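Local coordinates for genome polyprotein (Rhinovirus C, PDB 6KU7), which cleaves the viral polyprotein as a 3C cysteine protease, probably at Gln-Gly junctions like its picornavirus relatives, at residues A[38-43]-A[78-83]; A[72-77]-A[137-142]. All coordinates share one frame; numbering follows the deposited sequence.

Interaction 1. Residues A[38-43]-A[78-83]; sequences DNCAVV and ITLLWL
Ala41 and Leu81 form an antiparallel hydrogen-bonded pair: Leu81 N reaches Ala41 O at 2.7 Å with an N-H...O angle of 177°, and Ala41 N returns a bond to Leu81 O. Val43 and Thr79 repeat this pattern, Val43 N to Thr79 O and Thr79 N to Val43 O, both 2.9 Å. Beyond Cys40, Leu83 N bonds to Asn39 O, and the Asn39 amide closes the end: ND2 donates to Leu83 O at 2.9 Å, close to its own amide plane. Asn39 OD1 meets the edge of the Trp82 ring at CE3, 3.4 Å away, with amide and ring planes 67° apart.

Sulfur-aromatic and CH-pi contacts join Cys40 to that ring. CB lies over one face of the six-membered ring, and SG, anti to the backbone N (chi1 177°), is carried over the same face, 4.1 Å from the ring centroid.

Apolar contacts alternate between the faces. Val42 CG2 presses on Ile78 CG2 at 3.3 Å, tighter than ordinary van der Waals contact, while on the face shared by Ala41 and Leu81, Val43 CG1 packs at 3.8 Å against Leu81 CG. This pairing is part of the wall of the six-stranded antiparallel barrel that forms the N-terminal half of the chymotrypsin-like fold.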
ATOM      1  N   ASP A  38      -9.273   9.199  -8.788  1.00 28.25           N
ATOM      2  CA  ASP A  38      -9.519  10.603  -8.508  1.00 29.23           C
ATOM      3  C   ASP A  38      -8.393  11.151  -7.628  1.00 25.84           C
ATOM      4  O   ASP A  38      -7.224  11.038  -7.971  1.00 25.03           O
ATOM      5  CB  ASP A  38     -10.906  10.786  -7.886  1.00 30.54           C
ATOM      6  CG  ASP A  38     -12.021  10.345  -8.818  1.00 31.93           C
ATOM      7  OD1 ASP A  38     -12.305  11.067  -9.793  1.00 37.00           O
ATOM      8  OD2 ASP A  38     -12.613   9.277  -8.583  1.00 30.94           O
ATOM      9  N   ASN A  39      -8.762  11.748  -6.501  1.00 26.93           N
ATOM     10  CA  ASN A  39      -7.804  12.305  -5.551  1.00 27.52           C
ATOM     11  C   ASN A  39      -7.638  11.427  -4.302  1.00 26.47           C
ATOM     12  O   ASN A  39      -7.162  11.901  -3.276  1.00 25.35           O
ATOM     13  CB  ASN A  39      -8.204  13.730  -5.147  1.00 28.79           C
ATOM     14  CG  ASN A  39      -9.480  13.775  -4.322  1.00 32.69           C
ATOM     15  OD1 ASN A  39     -10.367  12.939  -4.473  1.00 32.96           O
ATOM     16  ND2 ASN A  39      -9.578  14.763  -3.447  1.00 32.06           N
ATOM     17  N   CYS A  40      -8.054  10.165  -4.381  1.00 25.35           N
ATOM     18  CA  CYS A  40      -8.007   9.280  -3.219  1.00 25.59           C
ATOM     19  C   CYS A  40      -6.792   8.364  -3.317  1.00 24.99           C
ATOM     20  O   CYS A  40      -6.655   7.616  -4.297  1.00 23.08           O
ATOM     21  CB  CYS A  40      -9.284   8.450  -3.114  1.00 27.79           C
ATOM     22  SG  CYS A  40      -9.239   7.280  -1.742  1.00 42.14           S
ATOM     23  N   ALA A  41      -5.926   8.416  -2.302  1.00 21.14           N
ATOM     24  CA  ALA A  41      -4.724   7.598  -2.239  1.00 22.20           C
ATOM     25  C   ALA A  41      -4.668   6.839  -0.929  1.00 24.60           C
ATOM     26  O   ALA A  41      -5.300   7.205   0.071  1.00 24.63           O
ATOM     27  CB  ALA A  41      -3.445   8.424  -2.365  1.00 20.82           C
ATOM     28  N   VAL A  42      -3.861   5.793  -0.928  1.00 21.15           N
ATOM     29  CA  VAL A  42      -3.715   4.933   0.232  1.00 23.17           C
ATOM     30  C   VAL A  42      -2.312   5.118   0.794  1.00 24.41           C
ATOM     31  O   VAL A  42      -1.340   5.295   0.051  1.00 23.20           O
ATOM     32  CB  VAL A  42      -4.029   3.471  -0.153  1.00 27.43           C
ATOM     33  CG1 VAL A  42      -2.866   2.802  -0.889  1.00 24.74           C
ATOM     34  CG2 VAL A  42      -4.427   2.696   1.022  1.00 30.17           C
ATOM     35  N   VAL A  43      -2.216   5.123   2.122  1.00 22.85           N
ATOM     36  CA  VAL A  43      -0.936   5.172   2.820  1.00 22.58           C
ATOM     37  C   VAL A  43      -1.030   4.283   4.065  1.00 25.93           C
ATOM     38  O   VAL A  43      -2.126   4.050   4.583  1.00 24.65           O
ATOM     39  CB  VAL A  43      -0.581   6.628   3.232  1.00 22.76           C
ATOM     40  CG1 VAL A  43      -1.615   7.176   4.215  1.00 21.71           C
ATOM     41  CG2 VAL A  43       0.835   6.762   3.785  1.00 25.02           C
ATOM     42  N   ILE A  78      -4.382   0.381   6.808  1.00 21.59           N
ATOM     43  CA  ILE A  78      -4.627   1.187   5.618  1.00 24.04           C
ATOM     44  C   ILE A  78      -5.330   2.482   6.020  1.00 25.06           C
ATOM     45  O   ILE A  78      -6.378   2.454   6.675  1.00 23.31           O
ATOM     46  CB  ILE A  78      -5.486   0.412   4.606  1.00 26.48           C
ATOM     47  CG1 ILE A  78      -4.670  -0.674   3.914  1.00 23.11           C
ATOM     48  CG2 ILE A  78      -6.102   1.365   3.583  1.00 26.35           C
ATOM     49  CD1 ILE A  78      -5.470  -1.383   2.855  1.00 23.41           C
ATOM     50  N   THR A  79      -4.774   3.611   5.601  1.00 24.84           N
ATOM     51  CA  THR A  79      -5.420   4.910   5.721  1.00 25.47           C
ATOM     52  C   THR A  79      -5.646   5.497   4.332  1.00 26.81           C
ATOM     53  O   THR A  79      -4.728   5.488   3.499  1.00 25.34           O
ATOM     54  CB  THR A  79      -4.561   5.841   6.572  1.00 24.44           C
ATOM     55  OG1 THR A  79      -4.672   5.439   7.939  1.00 24.86           O
ATOM     56  CG2 THR A  79      -4.991   7.292   6.408  1.00 26.57           C
ATOM     57  N   LEU A  80      -6.867   5.977   4.078  1.00 24.05           N
ATOM     58  CA  LEU A  80      -7.215   6.648   2.827  1.00 26.07           C
ATOM     59  C   LEU A  80      -6.999   8.145   2.979  1.00 26.76           C
ATOM     60  O   LEU A  80      -7.436   8.739   3.971  1.00 26.43           O
ATOM     61  CB  LEU A  80      -8.670   6.407   2.422  1.00 28.10           C
ATOM     62  CG  LEU A  80      -9.235   4.993   2.349  1.00 30.52           C
ATOM     63  CD1 LEU A  80     -10.624   4.983   1.696  1.00 29.98           C
ATOM     64  CD2 LEU A  80      -8.285   4.133   1.582  1.00 33.09           C
ATOM     65  N   LEU A  81      -6.341   8.754   1.994  1.00 21.80           N
ATOM     66  CA  LEU A  81      -6.151  10.202   1.950  1.00 25.76           C
ATOM     67  C   LEU A  81      -6.913  10.781   0.767  1.00 27.57           C
ATOM     68  O   LEU A  81      -6.812  10.270  -0.357  1.00 26.79           O
ATOM     69  CB  LEU A  81      -4.676  10.590   1.834  1.00 25.17           C
ATOM     70  CG  LEU A  81      -3.682  10.034   2.852  1.00 27.39           C
ATOM     71  CD1 LEU A  81      -2.272  10.490   2.488  1.00 26.89           C
ATOM     72  CD2 LEU A  81      -4.063  10.446   4.274  1.00 25.15           C
ATOM     73  N   TRP A  82      -7.674  11.843   1.020  1.00 26.58           N
ATOM     74  CA  TRP A  82      -8.263  12.650  -0.043  1.00 26.71           C
ATOM     75  C   TRP A  82      -7.462  13.937  -0.100  1.00 28.22           C
ATOM     76  O   TRP A  82      -7.501  14.748   0.834  1.00 25.70           O
ATOM     77  CB  TRP A  82      -9.744  12.915   0.195  1.00 28.19           C
ATOM     78  CG  TRP A  82     -10.483  11.655   0.413  1.00 32.52           C
ATOM     79  CD1 TRP A  82     -10.484  10.885   1.546  1.00 32.67           C
ATOM     80  CD2 TRP A  82     -11.302  10.981  -0.528  1.00 33.57           C
ATOM     81  NE1 TRP A  82     -11.267   9.783   1.365  1.00 36.27           N
ATOM     82  CE2 TRP A  82     -11.780   9.813   0.096  1.00 37.93           C
ATOM     83  CE3 TRP A  82     -11.680  11.248  -1.838  1.00 37.12           C
ATOM     84  CZ2 TRP A  82     -12.627   8.922  -0.546  1.00 42.96           C
ATOM     85  CZ3 TRP A  82     -12.524  10.362  -2.482  1.00 42.04           C
ATOM     86  CH2 TRP A  82     -12.986   9.214  -1.842  1.00 41.91           C
ATOM     87  N   LEU A  83      -6.727  14.100  -1.189  1.00 23.90           N
ATOM     88  CA  LEU A  83      -5.715  15.128  -1.336  1.00 29.65           C
ATOM     89  C   LEU A  83      -6.282  16.321  -2.093  1.00 33.07           C
ATOM     90  O   LEU A  83      -7.120  16.170  -2.984  1.00 33.49           O
ATOM     91  CB  LEU A  83      -4.502  14.557  -2.075  1.00 27.62           C
ATOM     92  CG  LEU A  83      -3.922  13.280  -1.443  1.00 28.97           C
ATOM     93  CD1 LEU A  83      -2.915  12.572  -2.362  1.00 26.10           C
ATOM     94  CD2 LEU A  83      -3.282  13.636  -0.108  1.00 26.72           C
TER

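Interaction 2. Residues A[72-77]-A[137-142]; sequences NDTDTE and PTCRLL
The seam between the two beta-barrels of the chymotrypsin-like fold is bridged where Asp75 and Thr76 meet Thr138 and Cys139. A single backbone hydrogen bond crosses directly between the segments: Cys139 N donates to Asp75 O at 2.9 Å, with an N-H...O angle of 161°. The same carbonyl oxygen takes a CA-H...O contact from Thr138 CA at 3.2 Å, so two adjoining residues converge on it. The touching parts run 74° apart, evidence of a crossing rather than an extended strand pairing.

Water supplements this sparse bonding. One molecule accepts from Asp75 N and donates to Pro137 O at 2.8 Å; a second lies within hydrogen-bonding distance of Thr76 O and Cys139 O, where it cannot serve every nearby acceptor at once.

A few side-chain contacts add to this. Cys139 SG sits between its backbone N and carbonyl carbon (chi1 66°), which turns it to Thr76 CG2 at 3.6 Å, while its CB lies 3.4 Å from Thr74 OG1. Thr138 CG2 packs at 3.7 Å against Glu77 CB.

Further out, Thr76 OG1 bonds to Ile78 N and Leu68 O, tying one segment to strand 58-69. Thr138 bonds through its backbone to Val131 of strand 118-133 in the other barrel, and Glu77 touches Val168 of strand 162-170.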
ATOM      1  N   ASN A  72     -14.736  -4.736  14.094  1.00 49.98           N
ATOM      2  CA  ASN A  72     -14.375  -4.789  15.507  1.00 48.40           C
ATOM      3  C   ASN A  72     -13.349  -3.731  15.878  1.00 47.33           C
ATOM      4  O   ASN A  72     -12.634  -3.860  16.871  1.00 51.90           O
ATOM      5  CB  ASN A  72     -13.882  -6.177  15.901  1.00 52.61           C
ATOM      6  CG  ASN A  72     -14.910  -6.933  16.709  1.00 58.41           C
ATOM      7  OD1 ASN A  72     -16.117  -6.844  16.454  1.00 61.55           O
ATOM      8  ND2 ASN A  72     -14.444  -7.647  17.723  1.00 60.43           N
ATOM      9  N   ASP A  73     -13.277  -2.663  15.091  1.00 47.66           N
ATOM     10  CA  ASP A  73     -12.461  -1.499  15.406  1.00 47.44           C
ATOM     11  C   ASP A  73     -10.949  -1.802  15.380  1.00 44.13           C
ATOM     12  O   ASP A  73     -10.135  -0.990  15.822  1.00 42.81           O
ATOM     13  CB  ASP A  73     -12.901  -0.890  16.746  1.00 49.06           C
ATOM     14  CG  ASP A  73     -11.995   0.226  17.219  1.00 54.35           C
ATOM     15  OD1 ASP A  73     -11.256  -0.002  18.205  1.00 55.96           O
ATOM     16  OD2 ASP A  73     -11.985   1.301  16.575  1.00 57.32           O
ATOM     17  N   THR A  74     -10.508  -2.913  14.790  1.00 43.85           N
ATOM     18  CA  THR A  74      -9.077  -3.193  14.714  1.00 41.14           C
ATOM     19  C   THR A  74      -8.513  -2.682  13.385  1.00 36.41           C
ATOM     20  O   THR A  74      -9.115  -2.880  12.325  1.00 33.90           O
ATOM     21  CB  THR A  74      -8.784  -4.688  14.914  1.00 44.96           C
ATOM     22  OG1 THR A  74      -8.831  -5.374  13.667  1.00 49.14           O
ATOM     23  CG2 THR A  74      -9.800  -5.312  15.844  1.00 44.34           C
ATOM     24  N   ASP A  75      -7.366  -2.008  13.461  1.00 32.70           N
ATOM     25  CA  ASP A  75      -6.733  -1.407  12.294  1.00 31.54           C
ATOM     26  C   ASP A  75      -6.510  -2.417  11.177  1.00 32.82           C
ATOM     27  O   ASP A  75      -6.058  -3.539  11.411  1.00 34.67           O
ATOM     28  CB  ASP A  75      -5.390  -0.804  12.692  1.00 30.46           C
ATOM     29  CG  ASP A  75      -5.530   0.518  13.384  1.00 34.22           C
ATOM     30  OD1 ASP A  75      -6.255   1.381  12.851  1.00 39.70           O
ATOM     31  OD2 ASP A  75      -4.932   0.693  14.460  1.00 37.10           O
ATOM     32  N   THR A  76      -6.823  -2.007   9.950  1.00 29.17           N
ATOM     33  CA  THR A  76      -6.263  -2.683   8.788  1.00 28.04           C
ATOM     34  C   THR A  76      -4.853  -2.199   8.469  1.00 27.38           C
ATOM     35  O   THR A  76      -4.172  -2.846   7.669  1.00 25.14           O
ATOM     36  CB  THR A  76      -7.128  -2.477   7.550  1.00 23.97           C
ATOM     37  OG1 THR A  76      -7.005  -1.112   7.112  1.00 26.07           O
ATOM     38  CG2 THR A  76      -8.594  -2.799   7.840  1.00 29.90           C
ATOM     39  N   GLU A  77      -4.415  -1.084   9.059  1.00 23.72           N
ATOM     40  CA  GLU A  77      -3.146  -0.417   8.757  1.00 23.47           C
ATOM     41  C   GLU A  77      -3.199   0.286   7.399  1.00 23.79           C
ATOM     42  O   GLU A  77      -2.177   0.775   6.892  1.00 23.88           O
ATOM     43  CB  GLU A  77      -1.978  -1.417   8.872  1.00 23.49           C
ATOM     44  CG  GLU A  77      -0.546  -0.887   8.840  1.00 29.22           C
ATOM     45  CD  GLU A  77      -0.283   0.307   9.746  1.00 28.87           C
ATOM     46  OE1 GLU A  77      -0.890   0.426  10.834  1.00 27.84           O
ATOM     47  OE2 GLU A  77       0.569   1.122   9.352  1.00 30.70           O
ATOM     48  N   PRO A 137      -2.731  -4.553  17.143  1.00 46.43           N
ATOM     49  CA  PRO A 137      -3.449  -5.586  16.387  1.00 47.88           C
ATOM     50  C   PRO A 137      -3.839  -5.082  15.005  1.00 46.74           C
ATOM     51  O   PRO A 137      -4.335  -3.963  14.852  1.00 46.17           O
ATOM     52  CB  PRO A 137      -4.675  -5.866  17.259  1.00 47.97           C
ATOM     53  CG  PRO A 137      -4.246  -5.478  18.629  1.00 48.51           C
ATOM     54  CD  PRO A 137      -3.357  -4.287  18.446  1.00 45.01           C
ATOM     55  N   THR A 138      -3.588  -5.911  13.993  1.00 46.99           N
ATOM     56  CA  THR A 138      -3.826  -5.552  12.601  1.00 46.69           C
ATOM     57  C   THR A 138      -4.549  -6.696  11.916  1.00 47.37           C
ATOM     58  O   THR A 138      -4.128  -7.849  12.022  1.00 48.09           O
ATOM     59  CB  THR A 138      -2.518  -5.241  11.856  1.00 41.05           C
ATOM     60  OG1 THR A 138      -1.722  -4.340  12.626  1.00 39.78           O
ATOM     61  CG2 THR A 138      -2.813  -4.614  10.496  1.00 35.15           C
ATOM     62  N   CYS A 139      -5.617  -6.379  11.202  1.00 43.02           N
ATOM     63  CA  CYS A 139      -6.477  -7.384  10.604  1.00 39.49           C
ATOM     64  C   CYS A 139      -6.269  -7.468   9.096  1.00 33.90           C
ATOM     65  O   CYS A 139      -5.604  -6.632   8.484  1.00 38.13           O
ATOM     66  CB  CYS A 139      -7.948  -7.088  10.926  1.00 43.97           C
ATOM     67  SG  CYS A 139      -8.597  -5.573  10.197  1.00 62.66           S
ATOM     68  N   ARG A 140      -6.875  -8.508   8.512  1.00 37.72           N
ATOM     69  CA  ARG A 140      -6.926  -8.738   7.061  1.00 34.49           C
ATOM     70  C   ARG A 140      -5.549  -8.672   6.410  1.00 31.32           C
ATOM     71  O   ARG A 140      -5.378  -8.117   5.326  1.00 31.06           O
ATOM     72  CB  ARG A 140      -7.880  -7.758   6.375  1.00 34.52           C
ATOM     73  CG  ARG A 140      -8.915  -7.179   7.279  1.00 38.74           C
ATOM     74  CD  ARG A 140     -10.319  -7.600   6.951  1.00 40.27           C
ATOM     75  NE  ARG A 140     -10.973  -6.483   6.296  1.00 40.56           N
ATOM     76  CZ  ARG A 140     -12.134  -5.949   6.662  1.00 43.17           C
ATOM     77  NH1 ARG A 140     -12.614  -4.909   6.003  1.00 33.72           N
ATOM     78  NH2 ARG A 140     -12.807  -6.436   7.688  1.00 47.09           N
ATOM     79  N   LEU A 141      -4.558  -9.261   7.062  1.00 27.29           N
ATOM     80  CA  LEU A 141      -3.216  -9.291   6.505  1.00 27.93           C
ATOM     81  C   LEU A 141      -3.068 -10.432   5.510  1.00 24.60           C
ATOM     82  O   LEU A 141      -3.608 -11.518   5.714  1.00 23.97           O
ATOM     83  CB  LEU A 141      -2.191  -9.435   7.626  1.00 27.30           C
ATOM     84  CG  LEU A 141      -2.060  -8.172   8.474  1.00 30.31           C
ATOM     85  CD1 LEU A 141      -1.055  -8.358   9.612  1.00 33.07           C
ATOM     86  CD2 LEU A 141      -1.667  -7.032   7.567  1.00 24.46           C
ATOM     87  N   LEU A 142      -2.346 -10.177   4.424  1.00 22.65           N
ATOM     88  CA  LEU A 142      -1.812 -11.241   3.580  1.00 22.68           C
ATOM     89  C   LEU A 142      -0.324 -11.366   3.871  1.00 23.57           C
ATOM     90  O   LEU A 142       0.314 -10.401   4.291  1.00 24.08           O
ATOM     91  CB  LEU A 142      -2.022 -10.963   2.091  1.00 23.22           C
ATOM     92  CG  LEU A 142      -3.348 -10.411   1.590  1.00 22.32           C
ATOM     93  CD1 LEU A 142      -3.234 -10.211   0.073  1.00 22.40           C
ATOM     94  CD2 LEU A 142      -4.529 -11.316   1.983  1.00 24.18           C
TER
HETATM   95  O   HOH W   1      -6.080  -2.250  16.139  1.00 38.88           O
HETATM   96  O   HOH W   2      -5.380  -5.045   6.168  1.00 22.16           O

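Overall arrangement
Interaction 1 lies within the N-terminal barrel, whereas interaction 2 joins that barrel to the C-terminal one; their centres are about 18 Å apart. The chain links them directly, since it turns a corner at Glu77 and passes from strand 75-76 into strand 78-83. Both also converge on the loop after strand 40-44: Thr79 OG1 is hydrogen-bonded to Thr45 OG1, and Glu77 OE2 accepts from His46 N. In rhinovirus and enterovirus 3C proteases a Cys-His-Glu triad lies in the cleft between the barrels, and the placing of His46 and Glu77 is consistent with that role here. Strand 40-44 of interaction 1 runs into the loop that carries His46, and Glu77 itself ends segment 72-77 of interaction 2.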